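Local atomic coordinates of methylocystis parvus OBBP MbnE (Methylocystis parvus OBBP, PDB entry 5ICQ), a protein that probably binds methanobactin, a copper-chelating peptide natural product, in the periplasm as a family 5 extracellular solute-binding protein working in methanobactin uptake. Residues F324-R329 / Y566-F571; F446-K451 / F492-G497; R487-F492 / N519-F524. All blocks are in the same frame, centred on the assembly; numbering follows the deposited sequence.

Interaction 1 (F324-R329 / Y566-F571); sequences FVFNTR and YVVPLF
F324 and V568 form a hydrogen-bonded antiparallel pair, joining strands 322-326 and 567-572 in the mixed sheet of this solute-binding fold. Strand pieces 324-326 and 567-569 run at 162°, nearly antiparallel. Two backbone bonds close the F324–V568 ring: V568 N reaches F324 O at 2.7 Å, within the carbonyl plane, and F324 N returns to V568 O at 3.0 Å. One residue along, V325 and V567 make a non-hydrogen-bonded pair, and V325 CG2 meets V567 CG1 at 4.0 Å. Beyond them F326 N donates to Y566 O at 3.1 Å.

F326 illustrates how one aromatic side chain can follow its neighbouring strand. With CG anti to its own carbonyl carbon (chi1 -64°), the chain leaves the backbone beside N. CB comes first, passing Y566 O at 3.9 Å. The ring then presents its edge to the same carbonyl, with CD2 3.5 Å from Y566 O; the oxygen that accepts F326 N thus also lies close to the ring plane. Farther out, CE2 meets V568 CG2 at 3.5 Å, and CZ adjoins the same methyl, which approaches obliquely. F333 packs edge-to-face with this ring, and side chains of helix 336-343 also touch it. A serine here would probably open a gap beside V568 CG2 and take from F333 one of its aromatic neighbours.

Past the strand, T328 lays CG2 against the edge of the Y566 ring, while its hydroxyl bonds to A527. N327 OD1 accepts R329 N in an Asx turn and R329 NH1 from the opposite face of the amide. At the other end of the contact, L570 crosses F324 at about a right angle, its CD2 3.8 Å from F324 CE2.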
loop_
_atom_site.group_PDB
_atom_site.type_symbol
_atom_site.label_atom_id
_atom_site.label_comp_id
_atom_site.label_asym_id
_atom_site.label_seq_id
_atom_site.Cartn_x
_atom_site.Cartn_y
_atom_site.Cartn_z
ATOM N N PHE A 324 -5.146 -14.473 -9.180
ATOM C CA PHE A 324 -5.246 -15.879 -8.809
ATOM C C PHE A 324 -3.849 -16.415 -8.530
ATOM O O PHE A 324 -2.997 -16.409 -9.421
ATOM C CB PHE A 324 -5.887 -16.709 -9.929
ATOM C CG PHE A 324 -7.350 -16.436 -10.159
ATOM C CD1 PHE A 324 -8.313 -16.906 -9.264
ATOM C CD2 PHE A 324 -7.766 -15.767 -11.301
ATOM C CE1 PHE A 324 -9.674 -16.670 -9.485
ATOM C CE2 PHE A 324 -9.119 -15.549 -11.542
ATOM C CZ PHE A 324 -10.075 -16.006 -10.624
ATOM N N VAL A 325 -3.617 -16.913 -7.320
ATOM C CA VAL A 325 -2.297 -17.388 -6.918
ATOM C C VAL A 325 -2.249 -18.901 -7.049
ATOM O O VAL A 325 -3.103 -19.596 -6.490
ATOM C CB VAL A 325 -1.981 -16.979 -5.470
ATOM C CG1 VAL A 325 -0.651 -17.587 -5.060
ATOM C CG2 VAL A 325 -1.929 -15.458 -5.336
ATOM N N PHE A 326 -1.227 -19.414 -7.744
ATOM C CA PHE A 326 -0.967 -20.852 -7.782
ATOM C C PHE A 326 -0.197 -21.289 -6.541
ATOM O O PHE A 326 0.784 -20.654 -6.149
ATOM C CB PHE A 326 -0.128 -21.231 -9.015
ATOM C CG PHE A 326 -0.796 -20.970 -10.344
ATOM C CD1 PHE A 326 -1.599 -21.937 -10.938
ATOM C CD2 PHE A 326 -0.546 -19.791 -11.038
ATOM C CE1 PHE A 326 -2.173 -21.711 -12.194
ATOM C CE2 PHE A 326 -1.114 -19.548 -12.266
ATOM C CZ PHE A 326 -1.927 -20.514 -12.858
ATOM N N ASN A 327 -0.610 -22.401 -5.939
ATOM C CA ASN A 327 0.193 -22.944 -4.848
ATOM C C ASN A 327 1.276 -23.816 -5.465
ATOM O O ASN A 327 1.073 -25.008 -5.721
ATOM C CB ASN A 327 -0.653 -23.731 -3.852
ATOM C CG ASN A 327 0.177 -24.221 -2.669
ATOM O OD1 ASN A 327 1.402 -24.077 -2.669
ATOM N ND2 ASN A 327 -0.480 -24.780 -1.654
ATOM N N THR A 328 2.458 -23.218 -5.697
ATOM C CA THR A 328 3.492 -23.966 -6.405
ATOM C C THR A 328 4.149 -25.016 -5.520
ATOM O O THR A 328 5.014 -25.751 -6.005
ATOM C CB THR A 328 4.578 -23.044 -6.967
ATOM O OG1 THR A 328 5.375 -22.497 -5.898
ATOM C CG2 THR A 328 3.931 -21.871 -7.717
ATOM N N ARG A 329 3.776 -25.097 -4.241
ATOM C CA ARG A 329 4.274 -26.172 -3.386
ATOM C C ARG A 329 3.660 -27.510 -3.751
ATOM O O ARG A 329 4.198 -28.560 -3.370
ATOM C CB ARG A 329 3.966 -25.886 -1.909
ATOM C CG ARG A 329 4.450 -24.527 -1.404
ATOM C CD ARG A 329 3.835 -24.220 -0.041
ATOM N NE ARG A 329 4.064 -22.827 0.372
ATOM C CZ ARG A 329 3.306 -21.806 -0.015
ATOM N NH1 ARG A 329 2.284 -22.014 -0.840
ATOM N NH2 ARG A 329 3.568 -20.576 0.408
ATOM N N TYR A 566 3.596 -16.974 -11.140
ATOM C CA TYR A 566 3.105 -17.359 -9.824
ATOM C C TYR A 566 1.657 -16.959 -9.629
ATOM O O TYR A 566 0.967 -17.536 -8.775
ATOM C CB TYR A 566 3.961 -16.719 -8.728
ATOM C CG TYR A 566 5.417 -17.103 -8.835
ATOM C CD1 TYR A 566 5.844 -18.387 -8.510
ATOM C CD2 TYR A 566 6.366 -16.181 -9.270
ATOM C CE1 TYR A 566 7.194 -18.750 -8.618
ATOM C CE2 TYR A 566 7.709 -16.534 -9.378
ATOM C CZ TYR A 566 8.108 -17.815 -9.058
ATOM O OH TYR A 566 9.437 -18.132 -9.164
ATOM N N VAL A 567 1.193 -15.966 -10.383
ATOM C CA VAL A 567 -0.152 -15.431 -10.234
ATOM C C VAL A 567 -0.743 -15.281 -11.625
ATOM O O VAL A 567 -0.019 -15.158 -12.617
ATOM C CB VAL A 567 -0.182 -14.066 -9.497
ATOM C CG1 VAL A 567 0.536 -14.142 -8.173
ATOM C CG2 VAL A 567 0.458 -13.001 -10.354
ATOM N N VAL A 568 -2.069 -15.322 -11.701
ATOM C CA VAL A 568 -2.794 -14.849 -12.876
ATOM C C VAL A 568 -3.272 -13.440 -12.552
ATOM O O VAL A 568 -4.179 -13.283 -11.717
ATOM C CB VAL A 568 -3.970 -15.762 -13.238
ATOM C CG1 VAL A 568 -4.671 -15.245 -14.517
ATOM C CG2 VAL A 568 -3.481 -17.186 -13.444
ATOM N N PRO A 569 -2.689 -12.400 -13.139
ATOM C CA PRO A 569 -3.010 -11.039 -12.699
ATOM C C PRO A 569 -4.467 -10.731 -12.986
ATOM O O PRO A 569 -5.011 -11.138 -14.016
ATOM C CB PRO A 569 -2.079 -10.153 -13.536
ATOM C CG PRO A 569 -1.096 -11.081 -14.177
ATOM C CD PRO A 569 -1.772 -12.418 -14.290
ATOM N N LEU A 570 -5.092 -10.001 -12.063
ATOM C CA LEU A 570 -6.473 -9.583 -12.246
ATOM C C LEU A 570 -6.503 -8.152 -12.789
ATOM O O LEU A 570 -6.036 -7.920 -13.909
ATOM C CB LEU A 570 -7.256 -9.744 -10.938
ATOM C CG LEU A 570 -7.577 -11.227 -10.667
ATOM C CD1 LEU A 570 -8.126 -11.440 -9.260
ATOM C CD2 LEU A 570 -8.566 -11.777 -11.704
ATOM N N PHE A 571 -7.032 -7.187 -12.041
ATOM C CA PHE A 571 -7.358 -5.902 -12.663
ATOM C C PHE A 571 -7.450 -4.808 -11.605
ATOM O O PHE A 571 -7.526 -5.083 -10.405
ATOM C CB PHE A 571 -8.665 -6.013 -13.449
ATOM C CG PHE A 571 -9.747 -6.744 -12.702
ATOM C CD1 PHE A 571 -10.584 -6.070 -11.835
ATOM C CD2 PHE A 571 -9.911 -8.113 -12.860
ATOM C CE1 PHE A 571 -11.578 -6.747 -11.135
ATOM C CE2 PHE A 571 -10.902 -8.793 -12.168
ATOM C CZ PHE A 571 -11.732 -8.111 -11.308
#

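Interaction 2 (F446-K451 / F492-G497); sequences FEIMVK and FDMMIG
M494 lies beside I448, both side chains pointing the same way on one face of a parallel strand pair, while the F446 ring crosses M494 obliquely. The sulfur makes a Met-aromatic contact, SD lying 3.7 Å from F446 CE2 and 73° off the ring normal. The same SD rests 3.8 Å from I448 CG1, and a bend at chi3 (-74°) leaves the methyl CE also near F446 CE2.

The other face repeats the theme with different orientations. M449 and M495 run side by side, M449 CE 4.0 Å from M495 SD, but M449 meets F492 at about a right angle, with CE 4.1 Å from F492 CB. M495 SD in turn stands over one face of the F492 ring, displaced toward its rim.

Strands 442-450 and 494-498 belong to a beta-alpha-beta-alpha-beta run in which the first strand sits between 472-477 and 494-498. Their central bond is M449 N to M494 O, 2.9 Å; M494 N to E447 O is weak. At the start of the pairing the D493 side chain, rather than a backbone carbonyl, accepts E447 N at 2.9 Å, on the anti lone pair of OD2. Its other oxygen, OD1, pairs with R330, and E447 OE2 pairs with R486. One water links E447 O and OE2 to D493 N; another joins M449 O to I496 N.

Two carboxylates therefore share this end of the contact: E447 OE2 and D493 OD2 are 5.5 Å apart, and the separate arginine partners probably offset the repulsion between them, whereas the methionine-lined faces beyond are held mainly by apolar and sulfur-aromatic contacts.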
loop_
_atom_site.group_PDB
_atom_site.type_symbol
_atom_site.label_atom_id
_atom_site.label_comp_id
_atom_site.label_asym_id
_atom_site.label_seq_id
_atom_site.Cartn_x
_atom_site.Cartn_y
_atom_site.Cartn_z
ATOM N N PHE A 446 -8.578 -29.220 -9.793
ATOM C CA PHE A 446 -8.101 -28.459 -8.645
ATOM C C PHE A 446 -9.233 -27.596 -8.117
ATOM O O PHE A 446 -10.295 -27.477 -8.730
ATOM C CB PHE A 446 -6.863 -27.615 -8.992
ATOM C CG PHE A 446 -7.129 -26.394 -9.866
ATOM C CD1 PHE A 446 -7.181 -26.506 -11.246
ATOM C CD2 PHE A 446 -7.263 -25.128 -9.298
ATOM C CE1 PHE A 446 -7.386 -25.387 -12.049
ATOM C CE2 PHE A 446 -7.481 -23.994 -10.094
ATOM C CZ PHE A 446 -7.536 -24.124 -11.475
ATOM N N GLU A 447 -8.987 -26.985 -6.966
ATOM C CA GLU A 447 -9.992 -26.186 -6.286
ATOM C C GLU A 447 -9.499 -24.753 -6.145
ATOM O O GLU A 447 -8.339 -24.529 -5.782
ATOM C CB GLU A 447 -10.279 -26.776 -4.907
ATOM C CG GLU A 447 -11.145 -25.897 -4.024
ATOM C CD GLU A 447 -11.094 -26.353 -2.573
ATOM O OE1 GLU A 447 -11.972 -27.120 -2.149
ATOM O OE2 GLU A 447 -10.148 -25.959 -1.869
ATOM N N ILE A 448 -10.375 -23.784 -6.421
ATOM C CA ILE A 448 -10.118 -22.377 -6.100
ATOM C C ILE A 448 -10.869 -22.048 -4.823
ATOM O O ILE A 448 -12.105 -22.081 -4.800
ATOM C CB ILE A 448 -10.563 -21.430 -7.227
ATOM C CG1 ILE A 448 -9.872 -21.776 -8.550
ATOM C CG2 ILE A 448 -10.284 -19.954 -6.823
ATOM C CD1 ILE A 448 -10.377 -20.928 -9.736
ATOM N N MET A 449 -10.144 -21.693 -3.767
ATOM C CA MET A 449 -10.785 -21.309 -2.516
ATOM C C MET A 449 -11.100 -19.819 -2.556
ATOM O O MET A 449 -10.221 -19.009 -2.865
ATOM C CB MET A 449 -9.879 -21.638 -1.324
ATOM C CG MET A 449 -10.416 -21.147 -0.000
ATOM S SD MET A 449 -9.328 -21.583 1.397
ATOM C CE MET A 449 -7.958 -20.447 1.169
ATOM N N VAL A 450 -12.350 -19.451 -2.249
ATOM C CA VAL A 450 -12.759 -18.052 -2.277
ATOM C C VAL A 450 -13.432 -17.676 -0.961
ATOM O O VAL A 450 -13.911 -18.525 -0.210
ATOM C CB VAL A 450 -13.700 -17.731 -3.462
ATOM C CG1 VAL A 450 -12.989 -17.950 -4.802
ATOM C CG2 VAL A 450 -14.975 -18.570 -3.387
ATOM N N LYS A 451 -13.465 -16.369 -0.691
ATOM C CA LYS A 451 -13.971 -15.875 0.584
ATOM C C LYS A 451 -15.258 -15.068 0.489
ATOM O O LYS A 451 -15.899 -14.854 1.521
ATOM C CB LYS A 451 -12.907 -15.022 1.288
ATOM C CG LYS A 451 -12.671 -13.661 0.660
ATOM C CD LYS A 451 -11.784 -12.815 1.576
ATOM C CE LYS A 451 -11.504 -11.442 1.000
ATOM N NZ LYS A 451 -10.780 -10.593 1.995
ATOM N N PHE A 492 -4.475 -24.837 0.086
ATOM C CA PHE A 492 -5.281 -24.495 -1.081
ATOM C C PHE A 492 -4.500 -24.892 -2.329
ATOM O O PHE A 492 -3.271 -25.029 -2.292
ATOM C CB PHE A 492 -5.637 -22.995 -1.103
ATOM C CG PHE A 492 -4.424 -22.078 -1.092
ATOM C CD1 PHE A 492 -3.763 -21.762 -2.275
ATOM C CD2 PHE A 492 -3.956 -21.539 0.103
ATOM C CE1 PHE A 492 -2.637 -20.941 -2.266
ATOM C CE2 PHE A 492 -2.835 -20.702 0.120
ATOM C CZ PHE A 492 -2.178 -20.409 -1.066
ATOM N N ASP A 493 -5.238 -25.118 -3.426
ATOM C CA ASP A 493 -4.598 -25.249 -4.736
ATOM C C ASP A 493 -4.386 -23.880 -5.363
ATOM O O ASP A 493 -3.312 -23.592 -5.913
ATOM C CB ASP A 493 -5.451 -26.101 -5.691
ATOM C CG ASP A 493 -5.614 -27.543 -5.237
ATOM O OD1 ASP A 493 -4.697 -28.094 -4.580
ATOM O OD2 ASP A 493 -6.672 -28.128 -5.565
ATOM N N MET A 494 -5.418 -23.039 -5.292
ATOM C CA MET A 494 -5.423 -21.695 -5.849
ATOM C C MET A 494 -6.317 -20.827 -4.979
ATOM O O MET A 494 -7.325 -21.298 -4.445
ATOM C CB MET A 494 -5.942 -21.697 -7.298
ATOM C CG MET A 494 -6.064 -20.294 -7.929
ATOM S SD MET A 494 -6.515 -20.395 -9.680
ATOM C CE MET A 494 -4.966 -20.932 -10.390
ATOM N N MET A 495 -5.939 -19.566 -4.824
ATOM C CA MET A 495 -6.781 -18.616 -4.116
ATOM C C MET A 495 -6.473 -17.255 -4.705
ATOM O O MET A 495 -5.575 -17.116 -5.538
ATOM C CB MET A 495 -6.538 -18.654 -2.596
ATOM C CG MET A 495 -5.131 -18.281 -2.163
ATOM S SD MET A 495 -5.029 -18.131 -0.348
ATOM C CE MET A 495 -5.762 -16.508 -0.115
ATOM N N ILE A 496 -7.225 -16.246 -4.292
ATOM C CA ILE A 496 -6.984 -14.886 -4.772
ATOM C C ILE A 496 -6.146 -14.167 -3.729
ATOM O O ILE A 496 -6.473 -14.198 -2.537
ATOM C CB ILE A 496 -8.305 -14.157 -5.067
ATOM C CG1 ILE A 496 -8.940 -14.785 -6.313
ATOM C CG2 ILE A 496 -8.052 -12.663 -5.273
ATOM C CD1 ILE A 496 -10.365 -14.321 -6.608
ATOM N N GLY A 497 -5.038 -13.559 -4.164
ATOM C CA GLY A 497 -4.123 -12.918 -3.249
ATOM C C GLY A 497 -3.826 -11.501 -3.691
ATOM O O GLY A 497 -4.042 -11.128 -4.843
HETATM O O HOH W 1 -8.000 -24.609 -2.996
HETATM O O HOH W 2 -9.545 -16.425 -2.556
#

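Interaction 3 (R487-F492 / N519-F524); sequences RQKFDF and NQESSF
Q488 touches S522 where the C-terminal part of helix 480-489 meets the loop 519-524, but the approach begins one residue earlier. A water donating to R487 O and to S523 O, 2.8 Å from the latter, links these two carbonyls. Q488 supplies the direct bond: S522 N donates to Q488 O at 2.9 Å, nearly straight (162°), in the carbonyl plane and on a lone pair. The aliphatic part of the glutamine also meets the serine hydroxyl, CG lying 3.4 Å from S522 OG.

K489 crosses E521 obliquely, and it is the lysine's CG rather than its ammonium that comes close, 3.8 Å from E521 OE2. The charged atoms, K489 NZ and E521 OE2, stay 5.8 Å apart, too far for a salt bridge, although a second water bonds to K489 O and, at longer range, to OE2.

A Schellman motif, with F490 at positive phi (58°), follows the helix, facing a type II beta turn from Q520 to S523. The F490 side chain, its CG anti to the carbonyl carbon (chi1 -51°), lays its edge against that turn. Ring atom CE2 approaches Q520 O at 3.4 Å near the ring plane, and CZ comes 3.7 Å from S523 OG, also at the edge. Q488 O lies 4.1 Å above the F490 ring plane, over its centre, and R329 makes a cation-pi contact with the ring. S523 OG itself is engaged by T517 O and N525 N.

After F490 the segment turns away from the loop: D491 centres an inverse gamma turn and pairs with R330, and F492 O receives the side-chain amide of N327.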
loop_
_atom_site.group_PDB
_atom_site.type_symbol
_atom_site.label_atom_id
_atom_site.label_comp_id
_atom_site.label_asym_id
_atom_site.label_seq_id
_atom_site.Cartn_x
_atom_site.Cartn_y
_atom_site.Cartn_z
ATOM N N ARG A 487 -5.515 -20.180 4.522
ATOM C CA ARG A 487 -4.527 -19.303 3.909
ATOM C C ARG A 487 -3.218 -19.336 4.692
ATOM O O ARG A 487 -2.131 -19.379 4.100
ATOM C CB ARG A 487 -5.070 -17.876 3.819
ATOM C CG ARG A 487 -4.123 -16.898 3.156
ATOM C CD ARG A 487 -4.591 -15.461 3.326
ATOM N NE ARG A 487 -4.371 -15.016 4.697
ATOM C CZ ARG A 487 -5.286 -14.424 5.456
ATOM N NH1 ARG A 487 -6.498 -14.177 4.974
ATOM N NH2 ARG A 487 -4.980 -14.064 6.696
ATOM N N GLN A 488 -3.312 -19.343 6.029
ATOM C CA GLN A 488 -2.125 -19.346 6.881
ATOM C C GLN A 488 -1.310 -20.621 6.721
ATOM O O GLN A 488 -0.075 -20.590 6.792
ATOM C CB GLN A 488 -2.535 -19.164 8.348
ATOM C CG GLN A 488 -2.922 -17.725 8.666
ATOM C CD GLN A 488 -3.563 -17.578 10.038
ATOM O OE1 GLN A 488 -3.913 -18.567 10.681
ATOM N NE2 GLN A 488 -3.716 -16.338 10.489
ATOM N N LYS A 489 -1.982 -21.757 6.540
ATOM C CA LYS A 489 -1.320 -23.041 6.387
ATOM C C LYS A 489 -1.027 -23.392 4.934
ATOM O O LYS A 489 -0.465 -24.464 4.680
ATOM C CB LYS A 489 -2.177 -24.141 7.023
ATOM C CG LYS A 489 -2.417 -23.914 8.512
ATOM C CD LYS A 489 -3.219 -25.049 9.147
ATOM C CE LYS A 489 -3.195 -24.954 10.677
ATOM N NZ LYS A 489 -3.996 -26.030 11.336
ATOM N N PHE A 490 -1.388 -22.515 3.989
ATOM C CA PHE A 490 -1.237 -22.772 2.554
ATOM C C PHE A 490 -1.998 -24.030 2.126
ATOM O O PHE A 490 -1.543 -24.800 1.273
ATOM C CB PHE A 490 0.246 -22.856 2.159
ATOM C CG PHE A 490 1.071 -21.677 2.651
ATOM C CD1 PHE A 490 0.733 -20.376 2.303
ATOM C CD2 PHE A 490 2.183 -21.882 3.464
ATOM C CE1 PHE A 490 1.494 -19.279 2.752
ATOM C CE2 PHE A 490 2.953 -20.797 3.920
ATOM C CZ PHE A 490 2.597 -19.493 3.575
ATOM N N ASP A 491 -3.185 -24.228 2.705
ATOM C CA ASP A 491 -4.012 -25.390 2.381
ATOM C C ASP A 491 -5.016 -25.005 1.291
ATOM O O ASP A 491 -6.224 -24.858 1.511
ATOM C CB ASP A 491 -4.703 -25.923 3.629
ATOM C CG ASP A 491 -5.594 -27.116 3.335
ATOM O OD1 ASP A 491 -5.417 -27.760 2.269
ATOM O OD2 ASP A 491 -6.480 -27.399 4.164
ATOM N N PHE A 492 -4.475 -24.837 0.086
ATOM C CA PHE A 492 -5.281 -24.495 -1.081
ATOM C C PHE A 492 -4.500 -24.892 -2.329
ATOM O O PHE A 492 -3.271 -25.029 -2.292
ATOM C CB PHE A 492 -5.637 -22.995 -1.103
ATOM C CG PHE A 492 -4.424 -22.078 -1.092
ATOM C CD1 PHE A 492 -3.763 -21.762 -2.275
ATOM C CD2 PHE A 492 -3.956 -21.539 0.103
ATOM C CE1 PHE A 492 -2.637 -20.941 -2.266
ATOM C CE2 PHE A 492 -2.835 -20.702 0.120
ATOM C CZ PHE A 492 -2.178 -20.409 -1.066
ATOM N N ASN A 519 7.823 -21.152 2.935
ATOM C CA ASN A 519 7.241 -22.256 3.699
ATOM C C ASN A 519 7.154 -21.912 5.174
ATOM O O ASN A 519 7.331 -22.763 6.053
ATOM C CB ASN A 519 8.019 -23.544 3.459
ATOM C CG ASN A 519 7.835 -24.043 2.051
ATOM O OD1 ASN A 519 6.816 -24.660 1.730
ATOM N ND2 ASN A 519 8.790 -23.741 1.183
ATOM N N GLN A 520 6.823 -20.660 5.451
ATOM C CA GLN A 520 6.643 -20.135 6.798
ATOM C C GLN A 520 5.156 -19.841 6.991
ATOM O O GLN A 520 4.590 -19.015 6.269
ATOM C CB GLN A 520 7.496 -18.876 6.961
ATOM C CG GLN A 520 7.273 -18.047 8.205
ATOM C CD GLN A 520 7.994 -16.712 8.092
ATOM O OE1 GLN A 520 7.367 -15.652 8.064
ATOM N NE2 GLN A 520 9.320 -16.762 7.990
ATOM N N GLU A 521 4.522 -20.527 7.943
ATOM C CA GLU A 521 3.088 -20.346 8.155
ATOM C C GLU A 521 2.752 -18.879 8.383
ATOM O O GLU A 521 3.510 -18.139 9.017
ATOM C CB GLU A 521 2.612 -21.186 9.345
ATOM C CG GLU A 521 2.659 -22.672 9.076
ATOM C CD GLU A 521 1.583 -23.448 9.821
ATOM O OE1 GLU A 521 1.081 -22.956 10.856
ATOM O OE2 GLU A 521 1.235 -24.555 9.352
ATOM N N SER A 522 1.624 -18.454 7.806
ATOM C CA SER A 522 1.064 -17.108 7.873
ATOM C C SER A 522 1.841 -16.075 7.074
ATOM O O SER A 522 1.522 -14.891 7.159
ATOM C CB SER A 522 0.934 -16.607 9.321
ATOM O OG SER A 522 0.109 -17.471 10.073
ATOM N N SER A 523 2.839 -16.471 6.287
ATOM C CA SER A 523 3.556 -15.438 5.557
ATOM C C SER A 523 2.731 -14.966 4.361
ATOM O O SER A 523 1.760 -15.606 3.949
ATOM C CB SER A 523 4.929 -15.940 5.096
ATOM O OG SER A 523 4.842 -16.600 3.848
ATOM N N PHE A 524 3.145 -13.831 3.795
ATOM C CA PHE A 524 2.526 -13.253 2.604
ATOM C C PHE A 524 2.925 -13.954 1.315
ATOM O O PHE A 524 2.392 -13.611 0.254
ATOM C CB PHE A 524 2.888 -11.771 2.495
ATOM C CG PHE A 524 2.364 -10.946 3.634
ATOM C CD1 PHE A 524 1.279 -11.380 4.374
ATOM C CD2 PHE A 524 2.949 -9.738 3.975
ATOM C CE1 PHE A 524 0.790 -10.627 5.430
ATOM C CE2 PHE A 524 2.456 -8.985 5.032
ATOM C CZ PHE A 524 1.380 -9.433 5.751
HETATM O O HOH W 3 -0.279 -17.205 4.883
HETATM O O HOH W 4 1.880 -24.889 6.161
#

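How the interactions relate
Counted from the N terminus, strand 322-326 comes first, and interaction 1 closes the longest loop by returning to it with strand 567-572 after more than 230 residues. Interactions 2 and 3 both fall within that span. Interaction 2 closes a shorter loop, from 446-451 to 492-497, containing two helices and a strand. Before it ends, interaction 3 has begun at 487-492, to finish at 519-524; the two thus cross, sharing F492. Strand 494-498 lies between strands 322-326 and 442-450: V325 N reaches M495 O, coupling interactions 1 and 2 in one sheet. Interaction 3 fastens the connecting helix 480-489 to the loop before helix 532-543, and M495 CE packs on R487 CG between interactions 2 and 3.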